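Local coordinates for polyketide synthase (Lyngbya majuscula 19L, PDB 3QIT), which forms the terminal alkene of curacin A as a decarboxylating thioesterase, probably hydrolysing the thioester that carries the polyketide chain, at residues L92-L97 / P117-E122; I124-P129 / T235-D240; I174-E179 / H272-A277. All coordinates share one frame; numbering follows the deposited sequence.

Interaction 1. Residues L92-L97 / P117-E122; sequences LPDQPL and PKKIKE
Leu97 holds CG between its backbone N and carbonyl carbon (chi1 49°), while Ile120 keeps CG1 beside its own N (chi1 -49°). These torsions bring the two methyl ends together on one face of the sheet. Leu97 CD1 meets Ile120 CD1 at 3.9 Å, and the side chains cross obliquely. Val28 of strand 28-32 and Leu99 of strand 97-102 add to this apolar layer. The backbones form a single parallel beta bridge, Leu97 with Ile120. Leu97 N donates to Lys119 O at 2.9 Å. Lys121 N returns a bond to Leu97 O at 2.7 Å. Two CA-H groups share the same acceptors: Pro96 CA sits 3.2 Å from Lys119 O, and Ile120 CA lies near Leu97 O. Pro96 also lays its ring against the second segment. Its CG is 3.6 Å from Lys118 O, and its CB is 4.0 Å from Lys121 CB. The rest of the Lys121 side chain leads away from that touch. Lys119 also turns away and reaches residues Ile89 and Gln90 of helix 78-91. The contact thus ties the loop after that helix to the entry of strand 120-126, where two central strands of the alpha/beta hydrolase sheet begin to pair. Asp94 OD1 and Lys119 NZ are 4.3 Å apart, too far for a salt bridge. Their attraction is therefore probably a modest addition, and backbone hydrogen bonds with apolar packing carry the contact.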
loop_
_atom_site.group_PDB
_atom_site.type_symbol
_atom_site.label_atom_id
_atom_site.label_comp_id
_atom_site.label_asym_id
_atom_site.label_seq_id
_atom_site.Cartn_x
_atom_site.Cartn_y
_atom_site.Cartn_z
ATOM N N LEU B 92 14.772 -18.692 4.323
ATOM C CA LEU B 92 15.841 -19.462 3.686
ATOM C C LEU B 92 17.063 -19.526 4.591
ATOM O O LEU B 92 17.146 -18.765 5.564
ATOM C CB LEU B 92 16.187 -18.865 2.300
ATOM C CG LEU B 92 15.019 -18.898 1.305
ATOM C CD1 LEU B 92 15.377 -18.151 0.004
ATOM C CD2 LEU B 92 14.564 -20.337 1.002
ATOM N N PRO B 93 17.994 -20.456 4.304
ATOM C CA PRO B 93 19.217 -20.560 5.110
ATOM C C PRO B 93 19.981 -19.247 5.169
ATOM O O PRO B 93 19.896 -18.435 4.242
ATOM C CB PRO B 93 20.034 -21.615 4.366
ATOM C CG PRO B 93 19.004 -22.507 3.764
ATOM C CD PRO B 93 17.889 -21.565 3.335
ATOM N N ASP B 94 20.710 -19.042 6.265
ATOM C CA ASP B 94 21.510 -17.841 6.472
ATOM C C ASP B 94 22.889 -17.952 5.804
ATOM O O ASP B 94 23.920 -18.046 6.485
ATOM C CB ASP B 94 21.628 -17.563 7.978
ATOM C CG ASP B 94 22.250 -16.207 8.286
ATOM O OD1 ASP B 94 22.319 -15.339 7.382
ATOM O OD2 ASP B 94 22.675 -16.012 9.447
ATOM N N GLN B 95 22.879 -17.968 4.467
ATOM C CA GLN B 95 24.068 -18.028 3.616
ATOM C C GLN B 95 23.768 -17.133 2.409
ATOM O O GLN B 95 22.666 -17.207 1.864
ATOM C CB GLN B 95 24.310 -19.446 3.086
ATOM C CG GLN B 95 24.669 -20.504 4.129
ATOM C CD GLN B 95 25.971 -20.201 4.852
ATOM O OE1 GLN B 95 26.934 -19.703 4.256
ATOM N NE2 GLN B 95 26.007 -20.499 6.148
ATOM N N PRO B 96 24.730 -16.287 1.989
ATOM C CA PRO B 96 24.488 -15.456 0.801
ATOM C C PRO B 96 24.056 -16.291 -0.405
ATOM O O PRO B 96 24.665 -17.337 -0.700
ATOM C CB PRO B 96 25.843 -14.790 0.542
ATOM C CG PRO B 96 26.481 -14.712 1.923
ATOM C CD PRO B 96 26.044 -16.003 2.611
ATOM N N LEU B 97 23.002 -15.838 -1.087
ATOM C CA LEU B 97 22.381 -16.649 -2.133
ATOM C C LEU B 97 22.436 -15.929 -3.483
ATOM O O LEU B 97 22.804 -14.747 -3.565
ATOM C CB LEU B 97 20.926 -17.007 -1.761
ATOM C CG LEU B 97 19.958 -15.915 -1.271
ATOM C CD1 LEU B 97 19.553 -14.946 -2.389
ATOM C CD2 LEU B 97 18.729 -16.550 -0.688
ATOM N N PRO B 117 21.965 -6.314 1.364
ATOM C CA PRO B 117 23.124 -6.712 0.551
ATOM C C PRO B 117 23.926 -7.892 1.087
ATOM O O PRO B 117 24.449 -8.675 0.298
ATOM C CB PRO B 117 23.991 -5.439 0.536
ATOM C CG PRO B 117 23.558 -4.665 1.720
ATOM C CD PRO B 117 22.074 -4.910 1.792
ATOM N N LYS B 118 24.027 -8.040 2.412
ATOM C CA LYS B 118 24.851 -9.120 2.960
ATOM C C LYS B 118 24.276 -10.501 2.640
ATOM O O LYS B 118 24.986 -11.502 2.670
ATOM C CB LYS B 118 25.040 -8.952 4.469
ATOM C CG LYS B 118 25.714 -7.648 4.860
ATOM C CD LYS B 118 25.809 -7.537 6.377
ATOM C CE LYS B 118 26.471 -6.232 6.816
ATOM N NZ LYS B 118 25.541 -5.073 6.679
ATOM N N LYS B 119 22.995 -10.540 2.290
ATOM C CA LYS B 119 22.318 -11.788 1.979
ATOM C C LYS B 119 22.506 -12.261 0.536
ATOM O O LYS B 119 22.112 -13.377 0.194
ATOM C CB LYS B 119 20.829 -11.674 2.337
ATOM C CG LYS B 119 20.636 -11.512 3.861
ATOM C CD LYS B 119 19.175 -11.398 4.276
ATOM C CE LYS B 119 19.035 -11.037 5.755
ATOM N NZ LYS B 119 19.600 -12.079 6.663
ATOM N N ILE B 120 23.120 -11.433 -0.295
ATOM C CA ILE B 120 23.106 -11.678 -1.751
ATOM C C ILE B 120 24.516 -11.883 -2.278
ATOM O O ILE B 120 25.340 -10.957 -2.258
ATOM C CB ILE B 120 22.452 -10.518 -2.555
ATOM C CG1 ILE B 120 21.083 -10.064 -1.983
ATOM C CG2 ILE B 120 22.338 -10.885 -4.052
ATOM C CD1 ILE B 120 20.038 -11.168 -1.764
ATOM N N LYS B 121 24.800 -13.093 -2.750
ATOM C CA LYS B 121 26.126 -13.407 -3.316
ATOM C C LYS B 121 26.296 -12.746 -4.686
ATOM O O LYS B 121 27.339 -12.130 -4.975
ATOM C CB LYS B 121 26.295 -14.935 -3.425
ATOM C CG LYS B 121 27.564 -15.428 -4.112
ATOM C CD LYS B 121 27.459 -16.948 -4.319
ATOM C CE LYS B 121 28.831 -17.618 -4.431
ATOM N NZ LYS B 121 29.568 -17.237 -5.651
ATOM N N GLU B 122 25.277 -12.886 -5.532
ATOM C CA GLU B 122 25.261 -12.263 -6.866
ATOM C C GLU B 122 23.829 -11.902 -7.212
ATOM O O GLU B 122 22.914 -12.659 -6.919
ATOM C CB GLU B 122 25.818 -13.206 -7.944
ATOM C CG GLU B 122 25.779 -12.636 -9.399
ATOM C CD GLU B 122 27.037 -11.844 -9.786
ATOM O OE1 GLU B 122 28.095 -12.067 -9.163
ATOM O OE2 GLU B 122 26.976 -11.017 -10.724
HETATM O O HOH W 1 20.692 -14.953 2.944
#

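Interaction 2. Residues I124-P129 / T235-D240; sequences ILVELP and TLVYGD
Glu127 OE2 takes the N-H of Gly239 at 2.9 Å from Gly239 N. The bond is nearly straight (173°), and the donor lies 37° out of the carboxylate plane. The other oxygen, OE1, is held by His269 ND1 and Ser242 OG. The side chain bends at chi2 (-82°), which swings the carboxylate across to the end of strand 234-239. Glu127 OE2 also lies near the plane of the Tyr238 ring, at its edge, 4.2 Å from Tyr238 CD1. An alanine here would remove both oxygens and is likely to leave Gly239 N and His269 ND1 without their acceptor and the imidazole freer to turn. Behind this carboxylate runs a parallel ladder. Glu127 N donates to Val237 O at 2.8 Å. One step back, Leu125 N bonds to Thr235 O, also at 2.8 Å, and Leu125 O accepts from Val237 N. These are the sixth and seventh strands of the alpha/beta hydrolase sheet. Glu127 follows the sixth, whereas many members of this fold carry the acid of the triad after the seventh. Its position is consistent with a Ser-His-Glu triad with Ser103 and His269. Packing follows on both faces. On one, Val237 lies alongside Ile124 and Val126, and Val237 CG2 is 3.9 Å from Ile124 CG2. Helix 276-284 covers this face. On the other, Leu236 CD2 touches both Leu125 CD1, at 3.9 Å, and Leu128 CD2, at 4.1 Å, with helix 104-115 close to both leucines of the first segment. Farther out, Tyr238 OH reaches Gln253, which also bonds to Leu128 O.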
loop_
_atom_site.group_PDB
_atom_site.type_symbol
_atom_site.label_atom_id
_atom_site.label_comp_id
_atom_site.label_asym_id
_atom_site.label_seq_id
_atom_site.Cartn_x
_atom_site.Cartn_y
_atom_site.Cartn_z
ATOM N N ILE B 124 21.340 -11.102 -10.279
ATOM C CA ILE B 124 21.216 -11.352 -11.725
ATOM C C ILE B 124 19.902 -10.714 -12.170
ATOM O O ILE B 124 18.813 -11.167 -11.771
ATOM C CB ILE B 124 21.243 -12.865 -12.046
ATOM C CG1 ILE B 124 22.600 -13.433 -11.594
ATOM C CG2 ILE B 124 21.068 -13.086 -13.561
ATOM C CD1 ILE B 124 22.592 -14.866 -11.249
ATOM N N LEU B 125 20.020 -9.648 -12.969
ATOM C CA LEU B 125 18.869 -8.819 -13.336
ATOM C C LEU B 125 18.523 -9.063 -14.789
ATOM O O LEU B 125 19.241 -8.624 -15.679
ATOM C CB LEU B 125 19.186 -7.330 -13.072
ATOM C CG LEU B 125 19.578 -7.085 -11.616
ATOM C CD1 LEU B 125 20.038 -5.636 -11.445
ATOM C CD2 LEU B 125 18.404 -7.406 -10.674
ATOM N N VAL B 126 17.446 -9.816 -15.023
ATOM C CA VAL B 126 17.091 -10.189 -16.392
ATOM C C VAL B 126 16.024 -9.241 -16.884
ATOM O O VAL B 126 14.937 -9.170 -16.296
ATOM C CB VAL B 126 16.579 -11.642 -16.475
ATOM C CG1 VAL B 126 16.326 -12.053 -17.935
ATOM C CG2 VAL B 126 17.616 -12.583 -15.865
ATOM N N GLU B 127 16.370 -8.471 -17.917
ATOM C CA GLU B 127 15.448 -7.496 -18.524
ATOM C C GLU B 127 14.914 -6.491 -17.511
ATOM O O GLU B 127 13.694 -6.342 -17.300
ATOM C CB GLU B 127 14.336 -8.223 -19.277
ATOM C CG GLU B 127 14.861 -8.855 -20.584
ATOM C CD GLU B 127 14.924 -7.848 -21.709
ATOM O OE1 GLU B 127 13.848 -7.269 -22.019
ATOM O OE2 GLU B 127 16.029 -7.616 -22.274
ATOM N N LEU B 128 15.848 -5.780 -16.893
ATOM C CA LEU B 128 15.534 -4.762 -15.906
ATOM C C LEU B 128 14.905 -3.565 -16.596
ATOM O O LEU B 128 15.484 -3.022 -17.518
ATOM C CB LEU B 128 16.822 -4.329 -15.184
ATOM C CG LEU B 128 16.613 -3.253 -14.118
ATOM C CD1 LEU B 128 15.993 -3.857 -12.839
ATOM C CD2 LEU B 128 17.947 -2.542 -13.835
ATOM N N PRO B 129 13.690 -3.171 -16.161
ATOM C CA PRO B 129 13.103 -1.957 -16.763
ATOM C C PRO B 129 13.608 -0.682 -16.088
ATOM O O PRO B 129 14.241 -0.734 -15.033
ATOM C CB PRO B 129 11.594 -2.144 -16.540
ATOM C CG PRO B 129 11.452 -3.193 -15.455
ATOM C CD PRO B 129 12.796 -3.843 -15.203
ATOM N N THR B 235 24.955 -8.741 -12.387
ATOM C CA THR B 235 24.972 -9.008 -13.816
ATOM C C THR B 235 23.660 -8.543 -14.418
ATOM O O THR B 235 22.576 -9.012 -13.989
ATOM C CB THR B 235 25.126 -10.514 -14.080
ATOM O OG1 THR B 235 26.352 -10.955 -13.482
ATOM C CG2 THR B 235 25.157 -10.816 -15.585
ATOM N N LEU B 236 23.770 -7.613 -15.377
ATOM C CA LEU B 236 22.635 -7.166 -16.182
ATOM C C LEU B 236 22.492 -8.061 -17.407
ATOM O O LEU B 236 23.416 -8.160 -18.226
ATOM C CB LEU B 236 22.790 -5.690 -16.595
ATOM C CG LEU B 236 22.812 -4.674 -15.456
ATOM C CD1 LEU B 236 23.431 -3.326 -15.900
ATOM C CD2 LEU B 236 21.374 -4.460 -14.885
ATOM N N VAL B 237 21.340 -8.714 -17.538
ATOM C CA VAL B 237 21.111 -9.633 -18.644
ATOM C C VAL B 237 20.034 -9.088 -19.568
ATOM O O VAL B 237 18.936 -8.760 -19.119
ATOM C CB VAL B 237 20.715 -11.030 -18.139
ATOM C CG1 VAL B 237 20.625 -12.039 -19.295
ATOM C CG2 VAL B 237 21.666 -11.490 -17.036
ATOM N N TYR B 238 20.342 -8.996 -20.858
ATOM C CA TYR B 238 19.363 -8.486 -21.830
ATOM C C TYR B 238 19.165 -9.420 -22.992
ATOM O O TYR B 238 20.068 -10.179 -23.359
ATOM C CB TYR B 238 19.812 -7.151 -22.405
ATOM C CG TYR B 238 20.178 -6.109 -21.394
ATOM C CD1 TYR B 238 19.187 -5.341 -20.755
ATOM C CD2 TYR B 238 21.510 -5.845 -21.100
ATOM C CE1 TYR B 238 19.533 -4.340 -19.826
ATOM C CE2 TYR B 238 21.865 -4.866 -20.166
ATOM C CZ TYR B 238 20.872 -4.112 -19.541
ATOM O OH TYR B 238 21.239 -3.143 -18.635
ATOM N N GLY B 239 17.971 -9.365 -23.574
ATOM C CA GLY B 239 17.691 -10.081 -24.811
ATOM C C GLY B 239 18.162 -9.250 -26.002
ATOM O O GLY B 239 17.875 -8.056 -26.103
ATOM N N ASP B 240 18.880 -9.875 -26.921
ATOM C CA ASP B 240 19.427 -9.124 -28.044
ATOM C C ASP B 240 18.344 -8.663 -29.019
ATOM O O ASP B 240 18.590 -7.777 -29.831
ATOM C CB ASP B 240 20.573 -9.878 -28.745
ATOM C CG ASP B 240 20.132 -11.185 -29.381
ATOM O OD1 ASP B 240 18.962 -11.592 -29.222
ATOM O OD2 ASP B 240 20.984 -11.819 -30.045
#

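Interaction 3. Residues I174-E179 / H272-A277; sequences IPSLSE and HIDAAA
A type I turn from Ile174 to Leu177, closed by Leu177 N to Ile174 O at 2.9 Å, faces the short helix 271-274 at Ile273 and Asp274. Ser176 makes the polar link. Its chi1 of 73° tucks OG back over the main chain, toward Asp274. Ser176 OG donates to Asp274 OD1 over a short 2.5 Å, on the anti side of the carboxylate and 22° out of its plane. A water joins the same pair. It accepts from Ser176 N at 3.0 Å and donates to Asp274 OD1 at 2.8 Å. The other oxygen, OD2, receives the backbone N of Gly268, so both ends of the carboxylate are held. Ile273 supplies the apolar half. Its CG2 branch reaches Leu177 CD2 at 3.7 Å and also approaches Ser176 OG. Ile174 CG2 comes in at 3.9 Å from Ile273 CB, and these two side chains cross at about a right angle. Leu177 also packs on Leu170 of helix 163-173 and Leu185 of helix 179-188. Ile273 also touches Phe181, whose backbone N is capped by Ser178 OG. Within the second segment, Ile273 CG1 lies over the centre of the His272 ring, 3.8 Å above its plane. The turn joins two helices of the region between the sixth and seventh strands. This is where alpha/beta hydrolases commonly insert a lid. The helices here probably belong to such a lid, whose turn packs on the short helix 271-274, just after His269, the probable catalytic histidine.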
loop_
_atom_site.group_PDB
_atom_site.type_symbol
_atom_site.label_atom_id
_atom_site.label_comp_id
_atom_site.label_asym_id
_atom_site.label_seq_id
_atom_site.Cartn_x
_atom_site.Cartn_y
_atom_site.Cartn_z
ATOM N N ILE B 174 4.122 -15.683 -25.574
ATOM C CA ILE B 174 5.530 -16.110 -25.555
ATOM C C ILE B 174 5.734 -17.275 -26.547
ATOM O O ILE B 174 5.646 -18.456 -26.166
ATOM C CB ILE B 174 5.990 -16.533 -24.122
ATOM C CG1 ILE B 174 5.639 -15.450 -23.095
ATOM C CG2 ILE B 174 7.498 -16.805 -24.127
ATOM C CD1 ILE B 174 5.940 -15.828 -21.640
ATOM N N PRO B 175 6.005 -16.952 -27.834
ATOM C CA PRO B 175 6.020 -17.944 -28.905
ATOM C C PRO B 175 7.024 -19.065 -28.714
ATOM O O PRO B 175 6.806 -20.173 -29.200
ATOM C CB PRO B 175 6.367 -17.110 -30.147
ATOM C CG PRO B 175 5.745 -15.795 -29.849
ATOM C CD PRO B 175 6.026 -15.578 -28.375
ATOM N N SER B 176 8.114 -18.783 -28.003
ATOM C CA SER B 176 9.101 -19.820 -27.753
ATOM C C SER B 176 8.626 -20.877 -26.745
ATOM O O SER B 176 9.295 -21.899 -26.579
ATOM C CB SER B 176 10.403 -19.204 -27.254
ATOM O OG SER B 176 10.216 -18.762 -25.932
ATOM N N LEU B 177 7.505 -20.642 -26.048
ATOM C CA LEU B 177 6.955 -21.678 -25.160
ATOM C C LEU B 177 6.622 -22.922 -25.964
ATOM O O LEU B 177 6.005 -22.825 -27.023
ATOM C CB LEU B 177 5.669 -21.207 -24.445
ATOM C CG LEU B 177 5.700 -20.412 -23.146
ATOM C CD1 LEU B 177 4.268 -20.011 -22.777
ATOM C CD2 LEU B 177 6.310 -21.221 -22.019
ATOM N N SER B 178 7.043 -24.090 -25.487
ATOM C CA SER B 178 6.597 -25.330 -26.115
ATOM C C SER B 178 5.119 -25.520 -25.832
ATOM O O SER B 178 4.596 -24.991 -24.843
ATOM C CB SER B 178 7.377 -26.537 -25.575
ATOM O OG SER B 178 7.182 -26.672 -24.179
ATOM N N GLU B 179 4.449 -26.290 -26.684
ATOM C CA GLU B 179 3.076 -26.667 -26.397
ATOM C C GLU B 179 3.001 -27.268 -24.991
ATOM O O GLU B 179 2.090 -26.942 -24.219
ATOM C CB GLU B 179 2.541 -27.644 -27.458
ATOM C CG GLU B 179 1.046 -27.970 -27.344
ATOM C CD GLU B 179 0.712 -28.950 -26.208
ATOM O OE1 GLU B 179 1.508 -29.883 -25.948
ATOM O OE2 GLU B 179 -0.356 -28.789 -25.575
ATOM N N HIS B 272 13.650 -16.083 -19.776
ATOM C CA HIS B 272 13.443 -17.271 -18.960
ATOM C C HIS B 272 12.821 -18.413 -19.760
ATOM O O HIS B 272 12.916 -19.578 -19.359
ATOM C CB HIS B 272 12.605 -16.935 -17.707
ATOM C CG HIS B 272 11.258 -16.367 -18.011
ATOM N ND1 HIS B 272 11.078 -15.281 -18.844
ATOM C CD2 HIS B 272 10.023 -16.717 -17.579
ATOM C CE1 HIS B 272 9.790 -14.996 -18.918
ATOM N NE2 HIS B 272 9.132 -15.854 -18.158
ATOM N N ILE B 273 12.236 -18.086 -20.920
ATOM C CA ILE B 273 11.687 -19.103 -21.809
ATOM C C ILE B 273 12.571 -19.220 -23.065
ATOM O O ILE B 273 12.954 -20.337 -23.458
ATOM C CB ILE B 273 10.231 -18.770 -22.228
ATOM C CG1 ILE B 273 9.372 -18.470 -20.988
ATOM C CG2 ILE B 273 9.635 -19.893 -23.090
ATOM C CD1 ILE B 273 9.369 -19.559 -19.941
ATOM N N ASP B 274 12.903 -18.073 -23.658
ATOM C CA ASP B 274 13.617 -17.988 -24.952
ATOM C C ASP B 274 15.033 -18.549 -24.885
ATOM O O ASP B 274 15.543 -19.096 -25.860
ATOM C CB ASP B 274 13.773 -16.519 -25.388
ATOM C CG ASP B 274 12.489 -15.902 -25.915
ATOM O OD1 ASP B 274 11.409 -16.516 -25.777
ATOM O OD2 ASP B 274 12.576 -14.780 -26.461
ATOM N N ALA B 275 15.675 -18.362 -23.740
ATOM C CA ALA B 275 17.120 -18.633 -23.586
ATOM C C ALA B 275 17.386 -19.287 -22.224
ATOM O O ALA B 275 18.359 -18.948 -21.534
ATOM C CB ALA B 275 17.889 -17.318 -23.694
ATOM N N ALA B 276 16.503 -20.203 -21.841
ATOM C CA ALA B 276 16.505 -20.748 -20.473
ATOM C C ALA B 276 17.838 -21.434 -20.139
ATOM O O ALA B 276 18.423 -21.180 -19.085
ATOM C CB ALA B 276 15.347 -21.694 -20.281
ATOM N N ALA B 277 18.319 -22.296 -21.036
ATOM C CA ALA B 277 19.586 -23.002 -20.777
ATOM C C ALA B 277 20.747 -22.014 -20.641
ATOM O O ALA B 277 21.605 -22.163 -19.766
ATOM C CB ALA B 277 19.875 -24.012 -21.870
HETATM O O HOH W 2 9.036 -15.975 -27.259
#

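Interactions 1 and 2 share strand 120-126, the first at its start and the second at its end, with centres about 20 Å apart. A probable hydrogen bond joins them: Glu122 OE2 lies 2.8 Å from Thr235 OG1. The same glutamate oxygen also makes a salt bridge with Lys261. The centre of interaction 3 is about 16 Å from that of interaction 2, and their nearest atoms are about 5 Å apart. Interaction 2 holds Glu127 of the probable triad; Asp274 of interaction 3 lies near the triad without touching it. Interaction 1 is remote from interaction 3, with centres about 28 Å apart.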